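Anopheles Plasmodium-responsive Leucine-rich repeat protein 1B (Anopheles gambiae, PDB 4XGO) is a leucine-rich repeat protein of the mosquito that probably pairs with LRIM1 in the response to Plasmodium, through a coiled-coil region outside its repeat domain. Local coordinates at residues A[16-19]-A[20-24]; A[100-103]-A[104-107]; A[303-307]-A[308-312]; A[216-219]-A[220-223]; A[65-68]-A[69-72]. All blocks are in the same frame, centred on the assembly; numbering follows the deposited sequence.

Contact 1: A[16-19]-A[20-24]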
# COMPACT_ATOMS: atom_id res chain seq x y z
N SER A 16 7.12 5.74 -29.07
CA SER A 16 7.18 5.14 -30.40
C SER A 16 7.53 3.66 -30.30
O SER A 16 6.90 2.81 -30.95
CB SER A 16 8.20 5.86 -31.29
OG SER A 16 8.18 5.34 -32.62
N ALA A 17 8.54 3.35 -29.50
CA ALA A 17 8.99 1.97 -29.34
C ALA A 17 7.90 1.11 -28.71
O ALA A 17 7.64 -0.01 -29.16
CB ALA A 17 10.29 1.90 -28.58
N LEU A 18 7.24 1.63 -27.68
CA LEU A 18 6.08 0.97 -27.09
C LEU A 18 4.96 0.70 -28.07
O LEU A 18 4.45 -0.41 -28.15
CB LEU A 18 5.51 1.79 -25.94
CG LEU A 18 6.15 1.67 -24.57
CD1 LEU A 18 5.52 2.72 -23.67
CD2 LEU A 18 5.98 0.27 -24.00
N LEU A 19 4.55 1.73 -28.81
CA LEU A 19 3.47 1.59 -29.80
C LEU A 19 3.82 0.54 -30.87
O LEU A 19 2.96 -0.23 -31.26
CB LEU A 19 3.15 2.94 -30.47
CG LEU A 19 2.54 4.01 -29.55
CD1 LEU A 19 2.53 5.38 -30.21
CD2 LEU A 19 1.14 3.62 -29.06
N ALA A 20 5.09 0.50 -31.29
CA ALA A 20 5.53 -0.49 -32.29
C ALA A 20 5.40 -1.90 -31.73
O ALA A 20 4.94 -2.82 -32.44
CB ALA A 20 6.97 -0.22 -32.69
N SER A 21 5.79 -2.09 -30.47
CA SER A 21 5.67 -3.40 -29.82
C SER A 21 4.19 -3.82 -29.65
O SER A 21 3.85 -4.99 -29.78
CB SER A 21 6.44 -3.39 -28.48
OG SER A 21 5.75 -2.70 -27.45
N PHE A 22 3.32 -2.85 -29.38
CA PHE A 22 1.90 -3.09 -29.21
C PHE A 22 1.28 -3.45 -30.57
O PHE A 22 0.47 -4.36 -30.66
CB PHE A 22 1.16 -1.86 -28.70
CG PHE A 22 1.51 -1.45 -27.29
CD1 PHE A 22 2.23 -2.29 -26.43
CD2 PHE A 22 1.08 -0.22 -26.81
CE1 PHE A 22 2.51 -1.89 -25.14
CE2 PHE A 22 1.36 0.17 -25.51
CZ PHE A 22 2.08 -0.66 -24.68
N HIS A 23 1.68 -2.70 -31.59
CA HIS A 23 1.13 -2.87 -32.95
C HIS A 23 1.32 -4.29 -33.48
O HIS A 23 0.42 -4.84 -34.12
CB HIS A 23 1.80 -1.87 -33.90
CG HIS A 23 1.28 -1.94 -35.30
ND1 HIS A 23 0.11 -1.33 -35.69
CD2 HIS A 23 1.78 -2.55 -36.40
CE1 HIS A 23 -0.10 -1.56 -36.98
NE2 HIS A 23 0.90 -2.30 -37.43
N LYS A 24 2.50 -4.85 -33.21
CA LYS A 24 2.84 -6.23 -33.60
C LYS A 24 2.26 -7.31 -32.67
O LYS A 24 2.39 -8.53 -32.94
CB LYS A 24 4.37 -6.36 -33.68
CG LYS A 24 5.01 -5.44 -34.72
CD LYS A 24 6.53 -5.56 -34.77
CE LYS A 24 7.21 -4.98 -33.55

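Contact 2: A[100-103]-A[104-107]. Unlike the reference sequence in segment 100-103: Met100 (reference Leu).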
# COMPACT_ATOMS: atom_id res chain seq x y z
N MET A 100 9.91 -13.49 -14.66
CA MET A 100 8.59 -13.73 -14.14
C MET A 100 8.46 -12.94 -12.86
O MET A 100 9.24 -13.14 -11.92
CB MET A 100 8.37 -15.23 -13.91
CG MET A 100 6.92 -15.66 -13.94
SD MET A 100 5.99 -15.14 -12.49
CE MET A 100 6.58 -16.27 -11.23
N SER A 101 7.49 -12.02 -12.83
CA SER A 101 7.27 -11.23 -11.66
C SER A 101 5.87 -11.47 -11.13
O SER A 101 4.88 -11.35 -11.85
CB SER A 101 7.49 -9.75 -12.01
OG SER A 101 7.66 -8.99 -10.86
N MET A 102 5.80 -11.77 -9.83
CA MET A 102 4.53 -11.98 -9.15
C MET A 102 4.60 -11.45 -7.71
O MET A 102 4.10 -12.05 -6.76
CB MET A 102 4.25 -13.48 -9.19
CG MET A 102 2.81 -13.83 -9.15
SD MET A 102 2.67 -15.60 -9.55
CE MET A 102 2.41 -15.64 -11.30
N SER A 103 5.21 -10.28 -7.56
CA SER A 103 5.25 -9.65 -6.26
C SER A 103 3.85 -9.22 -5.85
O SER A 103 2.96 -9.05 -6.68
CB SER A 103 6.20 -8.45 -6.24
OG SER A 103 5.65 -7.34 -6.94
N ASN A 104 3.65 -9.07 -4.54
CA ASN A 104 2.41 -8.50 -4.03
C ASN A 104 1.17 -9.28 -4.45
O ASN A 104 0.16 -8.72 -4.85
CB ASN A 104 2.32 -7.02 -4.45
CG ASN A 104 3.41 -6.17 -3.84
OD1 ASN A 104 4.51 -6.02 -4.39
ND2 ASN A 104 3.15 -5.67 -2.65
N ASN A 105 1.27 -10.61 -4.38
CA ASN A 105 0.10 -11.48 -4.39
C ASN A 105 -0.05 -12.10 -2.98
O ASN A 105 0.46 -11.54 -2.01
CB ASN A 105 0.23 -12.55 -5.49
CG ASN A 105 -0.11 -12.01 -6.87
OD1 ASN A 105 -1.20 -12.24 -7.38
ND2 ASN A 105 0.80 -11.27 -7.47
N ASN A 106 -0.77 -13.21 -2.89
CA ASN A 106 -0.95 -13.91 -1.62
C ASN A 106 -0.41 -15.32 -1.71
O ASN A 106 -0.95 -16.24 -1.07
CB ASN A 106 -2.44 -13.95 -1.25
CG ASN A 106 -3.05 -12.56 -1.10
OD1 ASN A 106 -4.15 -12.30 -1.58
ND2 ASN A 106 -2.34 -11.68 -0.43
N LEU A 107 0.69 -15.50 -2.44
CA LEU A 107 1.18 -16.86 -2.68
C LEU A 107 1.71 -17.49 -1.41
O LEU A 107 2.46 -16.85 -0.67
CB LEU A 107 2.26 -16.85 -3.73
CG LEU A 107 1.85 -16.45 -5.13
CD1 LEU A 107 3.15 -16.29 -5.89
CD2 LEU A 107 0.93 -17.48 -5.77

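Contact 3: A[303-307]-A[308-312]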
# COMPACT_ATOMS: atom_id res chain seq x y z
N ASN A 303 28.15 4.58 23.69
CA ASN A 303 28.97 3.49 24.18
C ASN A 303 29.29 3.72 25.65
O ASN A 303 28.48 4.33 26.35
CB ASN A 303 30.20 3.31 23.28
CG ASN A 303 29.89 2.44 22.06
OD1 ASN A 303 29.69 1.24 22.18
ND2 ASN A 303 29.83 3.06 20.89
N ASP A 304 30.40 3.17 26.14
CA ASP A 304 30.80 3.33 27.55
C ASP A 304 32.29 3.62 27.65
O ASP A 304 33.02 2.94 28.37
CB ASP A 304 30.45 2.06 28.33
CG ASP A 304 28.97 1.88 28.50
OD1 ASP A 304 28.37 2.59 29.35
OD2 ASP A 304 28.39 1.04 27.79
N TRP A 305 32.72 4.65 26.94
CA TRP A 305 34.15 4.88 26.67
C TRP A 305 34.99 5.20 27.89
O TRP A 305 34.61 6.02 28.73
CB TRP A 305 34.36 6.05 25.69
CG TRP A 305 33.84 5.78 24.36
CD1 TRP A 305 32.75 6.36 23.76
CD2 TRP A 305 34.33 4.82 23.43
NE1 TRP A 305 32.55 5.83 22.52
CE2 TRP A 305 33.51 4.87 22.29
CE3 TRP A 305 35.40 3.92 23.45
CZ2 TRP A 305 33.70 4.04 21.19
CZ3 TRP A 305 35.60 3.10 22.35
CH2 TRP A 305 34.78 3.18 21.23
N ASP A 306 36.17 4.59 27.93
CA ASP A 306 37.27 5.05 28.78
C ASP A 306 37.92 6.25 28.07
O ASP A 306 38.21 6.20 26.87
CB ASP A 306 38.23 3.88 28.94
CG ASP A 306 39.53 4.26 29.55
OD1 ASP A 306 39.58 4.35 30.80
OD2 ASP A 306 40.51 4.41 28.79
N CYS A 307 38.09 7.36 28.80
CA CYS A 307 38.59 8.60 28.17
C CYS A 307 39.96 8.42 27.53
O CYS A 307 40.20 8.92 26.45
CB CYS A 307 38.63 9.76 29.17
SG CYS A 307 37.01 10.36 29.69
N ASN A 308 40.86 7.71 28.20
CA ASN A 308 42.21 7.51 27.67
C ASN A 308 42.19 6.77 26.33
O ASN A 308 42.88 7.14 25.39
CB ASN A 308 43.09 6.80 28.69
CG ASN A 308 43.47 7.69 29.86
OD1 ASN A 308 43.61 8.91 29.70
ND2 ASN A 308 43.60 7.11 31.06
N SER A 309 41.34 5.75 26.23
CA SER A 309 41.20 5.00 24.97
C SER A 309 40.58 5.86 23.88
O SER A 309 41.04 5.87 22.73
CB SER A 309 40.32 3.77 25.20
OG SER A 309 40.35 2.93 24.06
N LEU A 310 39.50 6.55 24.22
CA LEU A 310 38.84 7.45 23.28
C LEU A 310 39.80 8.54 22.80
O LEU A 310 39.87 8.82 21.60
CB LEU A 310 37.63 8.08 23.96
CG LEU A 310 36.71 8.96 23.12
CD1 LEU A 310 36.10 8.16 21.99
CD2 LEU A 310 35.63 9.53 24.02
N ARG A 311 40.52 9.16 23.73
CA ARG A 311 41.50 10.20 23.37
C ARG A 311 42.63 9.66 22.50
O ARG A 311 43.07 10.34 21.57
CB ARG A 311 42.08 10.85 24.61
CG ARG A 311 41.15 11.86 25.25
CD ARG A 311 41.89 12.71 26.26
NE ARG A 311 42.24 11.96 27.46
CZ ARG A 311 41.61 12.03 28.62
NH1 ARG A 311 40.54 12.82 28.78
NH2 ARG A 311 42.03 11.30 29.65
N ALA A 312 43.08 8.43 22.79
CA ALA A 312 44.06 7.75 21.93
C ALA A 312 43.51 7.51 20.54
O ALA A 312 44.25 7.52 19.56
CB ALA A 312 44.50 6.44 22.57
O HOH W 1 40.64 6.88 31.05

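Contact 4: A[216-219]-A[220-223]. Unlike the reference sequence in segment 216-219: Lys216 (reference Ile), Tyr219 (reference Ile). Unlike the reference sequence in segment 220-223: Gln220 (reference His). With PO4 (phosphate ion), chain E.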
# COMPACT_ATOMS: atom_id res chain seq x y z
N LYS A 216 27.55 -14.08 17.89
CA LYS A 216 28.96 -14.15 17.54
C LYS A 216 29.16 -14.02 16.05
O LYS A 216 28.25 -14.35 15.29
CB LYS A 216 29.54 -15.51 17.97
CG LYS A 216 29.41 -15.83 19.44
CD LYS A 216 30.09 -17.15 19.76
N ILE A 217 30.32 -13.54 15.63
CA ILE A 217 30.77 -13.63 14.24
C ILE A 217 32.11 -14.33 14.27
O ILE A 217 33.06 -13.83 14.87
CB ILE A 217 30.95 -12.26 13.55
CG1 ILE A 217 29.61 -11.54 13.42
CG2 ILE A 217 31.60 -12.43 12.19
CD1 ILE A 217 29.72 -10.11 13.02
N THR A 218 32.17 -15.51 13.66
CA THR A 218 33.39 -16.30 13.60
C THR A 218 34.21 -15.84 12.42
O THR A 218 33.83 -16.05 11.28
CB THR A 218 33.07 -17.79 13.47
OG1 THR A 218 32.39 -18.23 14.64
CG2 THR A 218 34.35 -18.61 13.28
N TYR A 219 35.36 -15.25 12.69
CA TYR A 219 36.12 -14.59 11.65
C TYR A 219 36.60 -15.56 10.56
O TYR A 219 36.75 -15.17 9.41
CB TYR A 219 37.29 -13.82 12.27
CG TYR A 219 38.01 -12.90 11.32
CD1 TYR A 219 37.39 -11.77 10.80
CD2 TYR A 219 39.32 -13.16 10.94
CE1 TYR A 219 38.06 -10.91 9.93
CE2 TYR A 219 40.00 -12.31 10.08
CZ TYR A 219 39.37 -11.20 9.58
OH TYR A 219 40.06 -10.37 8.71
N GLN A 220 36.81 -16.83 10.92
CA GLN A 220 37.23 -17.86 9.95
C GLN A 220 36.22 -18.09 8.83
O GLN A 220 36.58 -18.59 7.77
CB GLN A 220 37.52 -19.20 10.67
CG GLN A 220 38.07 -20.31 9.78
CD GLN A 220 36.99 -21.10 9.06
OE1 GLN A 220 35.83 -21.10 9.46
NE2 GLN A 220 37.38 -21.78 7.97
N HIS A 221 34.96 -17.73 9.07
CA HIS A 221 33.93 -17.90 8.05
C HIS A 221 34.16 -17.00 6.84
O HIS A 221 33.54 -17.21 5.80
CB HIS A 221 32.55 -17.66 8.65
CG HIS A 221 32.14 -18.71 9.63
ND1 HIS A 221 31.01 -18.60 10.42
CD2 HIS A 221 32.72 -19.88 9.97
CE1 HIS A 221 30.92 -19.67 11.19
NE2 HIS A 221 31.94 -20.46 10.93
N PHE A 222 35.05 -16.02 6.99
CA PHE A 222 35.38 -15.07 5.93
C PHE A 222 36.69 -15.34 5.18
O PHE A 222 37.08 -14.55 4.31
CB PHE A 222 35.39 -13.66 6.52
CG PHE A 222 34.04 -13.22 7.01
CD1 PHE A 222 33.57 -13.61 8.25
CD2 PHE A 222 33.22 -12.47 6.20
CE1 PHE A 222 32.33 -13.22 8.69
CE2 PHE A 222 31.97 -12.08 6.63
CZ PHE A 222 31.52 -12.45 7.88
N VAL A 223 37.35 -16.46 5.49
CA VAL A 223 38.70 -16.76 4.97
C VAL A 223 38.77 -16.95 3.44
O VAL A 223 39.84 -16.78 2.83
CB VAL A 223 39.31 -18.01 5.68
CG1 VAL A 223 38.62 -19.29 5.22
CG2 VAL A 223 40.82 -18.08 5.46
P PO4 E . 28.87 -17.37 13.67
O1 PO4 E . 29.72 -17.74 14.88
O2 PO4 E . 29.66 -16.49 12.74
O3 PO4 E . 27.62 -16.68 14.18
O4 PO4 E . 28.47 -18.64 12.93

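Contact 5: A[65-68]-A[69-72]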
# COMPACT_ATOMS: atom_id res chain seq x y z
N HIS A 65 -3.80 -24.31 -18.01
CA HIS A 65 -3.31 -24.32 -19.39
C HIS A 65 -3.44 -22.96 -20.10
O HIS A 65 -3.34 -22.87 -21.32
CB HIS A 65 -4.03 -25.43 -20.19
CG HIS A 65 -3.90 -26.79 -19.59
ND1 HIS A 65 -2.69 -27.38 -19.31
CD2 HIS A 65 -4.84 -27.68 -19.20
CE1 HIS A 65 -2.88 -28.58 -18.79
NE2 HIS A 65 -4.18 -28.78 -18.70
N VAL A 66 -3.64 -21.89 -19.34
CA VAL A 66 -3.84 -20.57 -19.95
C VAL A 66 -2.66 -20.13 -20.84
O VAL A 66 -2.88 -19.44 -21.84
CB VAL A 66 -4.15 -19.50 -18.90
CG1 VAL A 66 -2.93 -19.22 -18.02
CG2 VAL A 66 -4.65 -18.21 -19.55
N PHE A 67 -1.43 -20.56 -20.51
CA PHE A 67 -0.25 -20.12 -21.26
C PHE A 67 0.19 -21.06 -22.39
O PHE A 67 1.18 -20.77 -23.09
CB PHE A 67 0.92 -19.79 -20.32
CG PHE A 67 0.60 -18.71 -19.31
CD1 PHE A 67 0.01 -17.51 -19.70
CD2 PHE A 67 0.87 -18.89 -17.95
CE1 PHE A 67 -0.32 -16.52 -18.77
CE2 PHE A 67 0.56 -17.91 -17.02
CZ PHE A 67 -0.03 -16.72 -17.43
N GLN A 68 -0.54 -22.15 -22.60
CA GLN A 68 -0.29 -23.01 -23.75
C GLN A 68 -0.42 -22.23 -25.07
O GLN A 68 0.27 -22.54 -26.04
CB GLN A 68 -1.27 -24.17 -23.77
CG GLN A 68 -1.08 -25.12 -22.62
CD GLN A 68 -1.62 -26.49 -22.95
OE1 GLN A 68 -2.76 -26.63 -23.38
NE2 GLN A 68 -0.78 -27.51 -22.80
N ASN A 69 -1.28 -21.22 -25.08
CA ASN A 69 -1.48 -20.39 -26.27
C ASN A 69 -0.41 -19.33 -26.50
O ASN A 69 -0.42 -18.68 -27.55
CB ASN A 69 -2.84 -19.71 -26.21
CG ASN A 69 -3.99 -20.66 -26.48
OD1 ASN A 69 -3.94 -21.46 -27.42
ND2 ASN A 69 -5.05 -20.56 -25.68
N VAL A 70 0.50 -19.15 -25.53
CA VAL A 70 1.58 -18.16 -25.68
C VAL A 70 2.98 -18.80 -25.54
O VAL A 70 3.75 -18.45 -24.63
CB VAL A 70 1.38 -16.93 -24.76
CG1 VAL A 70 0.19 -16.10 -25.23
CG2 VAL A 70 1.19 -17.32 -23.30
N PRO A 71 3.35 -19.68 -26.49
CA PRO A 71 4.62 -20.42 -26.34
C PRO A 71 5.89 -19.58 -26.51
O PRO A 71 6.97 -20.01 -26.11
CB PRO A 71 4.52 -21.50 -27.41
CG PRO A 71 3.68 -20.88 -28.47
CD PRO A 71 2.66 -20.04 -27.74
N LEU A 72 5.76 -18.36 -27.04
CA LEU A 72 6.90 -17.48 -27.22
C LEU A 72 7.14 -16.58 -26.01
O LEU A 72 8.02 -15.75 -26.06
CB LEU A 72 6.70 -16.60 -28.45
CG LEU A 72 6.44 -17.34 -29.76
CD1 LEU A 72 6.32 -16.31 -30.88
CD2 LEU A 72 7.54 -18.35 -30.04
O HOH W 2 -4.92 -18.87 -23.38

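Contact 1: A[16-19]-A[20-24]
This is a local contact along the last turns of the helix 12-23, which sits at the N-terminal end of the repeat array. Leu18 and Phe22, one turn apart, touch through CD2 of the leucine and CZ of the phenylalanine at 4.1 Å. Their side chains lie side by side and point the same way. The Phe22 ring also spreads over the carbonyl oxygen of Leu18. That oxygen sits over one face of the ring, displaced toward its rim, with Phe22 CG 3.2 Å from Leu18 O. Both CG atoms stand anti to their own carbonyl carbons (chi1 -83° for Leu18, -67° for Phe22), which turns the two groups the same way.

Leu18 O takes two donors. Phe22 N gives it the regular helical bond of 3.0 Å. Ser21 OG bends back to it at 2.7 Å. The serine can do this because its hydroxyl lies between its backbone N and carbonyl carbon (chi1 77°). Ser21 and Phe22 both rest on Val27 of the first parallel strand. On the second subunit, Leu18 packs on Leu30, Leu19 on Leu28 and Phe22 on Asn29, and the His23 rings of the two copies meet. The chemistry implies a helix end whose serine hydroxyl is satisfied internally, while its leucines and phenylalanine supply an apolar surface to the neighbouring copy.

Contact 2: A[100-103]-A[104-107]
Ser103, Met102 and Asn104 give up the most surface where the chain leaves the strand 99-101 and turns. Ser103 OG faces OD1 of the next residue, Asn104, at 3.1 Å. The hydroxyl is hydrogen-bonded to Asp79 OD1 of the preceding coil, so a bond to Asn104 OD1 is not settled. It lies between its own backbone N and carbonyl carbon (chi1 74°), which brings it near the Asn104 side-chain oxygen. An acetate ion, probably from the crystallisation liquor, lies about 3 Å from this serine side chain. The positive phi of Asn104 (59°) helps turn the chain out of the strand, and its side chain also rests on Arg80.

Met102 carries the apolar half of the contact. Its side chain crosses that of Leu107 at about a right angle, with SD 3.8 Å from Leu107 CD1. Higher up the same chain, Met102 CG lies 3.7 Å from Asn105 ND2. Sulfur and leucine methyl both belong to the buried interior of the coil.

This is the turn of a leucine-rich repeat, in which an asparagine points inward after the short parallel strand. Asn105 is that residue here. Its ND2 makes weak bonds to two backbone oxygens, Met102 O at 3.5 Å and Ser103 O at 3.2 Å. Further partners lie in the preceding coil: ND2 donates to Leu78 O, and OD1 accepts from Leu83 N, its strongest partner. The buried amide is thus used at both ends, tying one coil to the one before. On the following coil, Asn129 ND2 bonds to Met102 O and Asn129 OD1 to Leu107 N.

Contact 3: A[303-307]-A[308-312]
Asp306 caps the start of the helix 307-316, and Asn308 at the head of that helix lies against the cap. This is an N-cap at the C-terminal end of the leucine-rich repeat domain, in the disulfide-bonded region that closes the array. Asn308 CB lies 3.5 Å from Asp306 OD2. One water links the pair: it donates to Asp306 OD1 and accepts from Asn308 N.

Ser309 N makes the capping bond itself, 3.0 Å to Asp306 OD2. The oxygen is met on its anti side, 26° out of the carboxylate plane. The aspartate group swings anti to its backbone N (chi1 168°), which carries it over the first turn. A negative charge here probably suits the helix N-terminus. Ser309 OG is used elsewhere, on Phe287 N.

Leu310 closes the first turn with a nearly straight bond from its N to Asp306 O, 3.0 Å. Its side chain crosses that of Trp305 at about a right angle. CD1 stands over the five-membered ring in a CH-pi contact, 4.0 Å from the ring centroid. Asn303 CB covers the opposite face, and Trp305 NE1 is bonded to Leu300 O.

Arg311 follows, its N bonded to Cys307 O. Cys307 is held by a disulfide to Cys341. The arginine chain bends at chi3 (-71°) and folds back over the cysteine. NH1 and NH2 form salt bridges with Glu336 and Glu343. NH2 also donates to Asn308 OD1, and Cys307 CB lies under one face of the guanidinium, 3.6 Å from Arg311 NH1.

Contact 4: A[216-219]-A[220-223]
Thr218 overlaps the ring of His221, its CB standing over the centre of one face. This CH-pi contact measures 3.7 Å from Thr218 CB to the ring centroid. It sits in a leucine-rich repeat, at the short 3-10 turn between the parallel strands 206-208 and 230-232. The backbone makes the turn with two i to i+3 bonds, His221 N to Thr218 O at 3.0 Å and Phe222 N to Tyr219 O at 3.1 Å.

The threonine puts its methyl anti to the backbone N and its hydroxyl anti to the carbonyl carbon (chi1 -65°). CG2 therefore lies along the imidazole, 3.8 Å from His221 NE2. The hydroxyl turns to a phosphate ion, probably from the crystallisation liquor. His221 ND1 is bonded to Thr195 OG1, which also binds the phosphate. Deeper in the coil, Ile217 CG2 reaches Phe222 CE1 at 3.7 Å, the two side chains crossing at a slant. The same phenylalanine packs on Leu198 and Leu228 in the interior. The Tyr219 ring stacks on Phe243 of the next coil. Its OH bonds to Arg246 O there and to Gln270 NE2 of the coil beyond.

The phosphate is held by both backbone and side chain of Thr218. Thr218 N gives O2 a straight bond (168°), and Thr218 OG1 donates to O1 at 2.7 Å. Phosphate O4 meets the imidazole at its edge, in plane, 3.2 Å from His221 CE1.

Contact 5: A[65-68]-A[69-72]
Phe67 and Val70 are joined by one tight backbone turn, in which Val70 N donates to Phe67 O at 3.0 Å. Another i to i+3 backbone bond, Gln68 N to His65 O at 3.2 Å, precedes it.

The side chains of Phe67 and Val70 meet on the inner side of this turn. Val70 CG2 comes at a slant to the phenyl ring, 3.8 Å from Phe67 CD1, and also lies 3.5 Å from Phe67 O. Val70 CG1 stands anti to the carbonyl carbon (chi1 -69°), which puts CG2 between the backbone N and carbonyl carbon, close to the turn. One face of the Phe67 ring is covered by Val66 CG1, over its centre. The ring also packs on Ile90 and Thr94, while Val70 rests on Ile49.

The polar groups lie elsewhere on the turn. A water bridges Val66 O and the amide of Asn69, donating to the carbonyl at 2.6 Å and accepting from Asn69 ND2. Asn69 O receives His47 ND1 from the preceding coil, and Gln68 NE2 is bonded to Asn93 OD1 in the following one. Pro71 CD lies 3.9 Å from Gln68 O. A short turn with apolar side chains packed into the core is typical of the convex side of a leucine-rich repeat solenoid, across from the parallel strands.

In the fold
The five contacts follow one another along a single elongated solenoid. Contacts 1, 5 and 2 lie toward the N-terminal end. The centres of contacts 1 and 5 are 21 Å apart, and those of contacts 5 and 2 are 19 Å apart, with nearest atoms about 6 Å from each other. Contacts 4 and 3 lie toward the other end, with centres 27 Å apart. Contacts 1 and 3, at the N-terminal helix and the C-terminal disulfide region, have centres 66 Å apart. Only contact 1 touches the second subunit. The phosphate at contact 4 is probably from crystallisation. The N-acetylglucosamine about 6 Å from the Asn104 side chain of contact 2 belongs to a glycan on the protein.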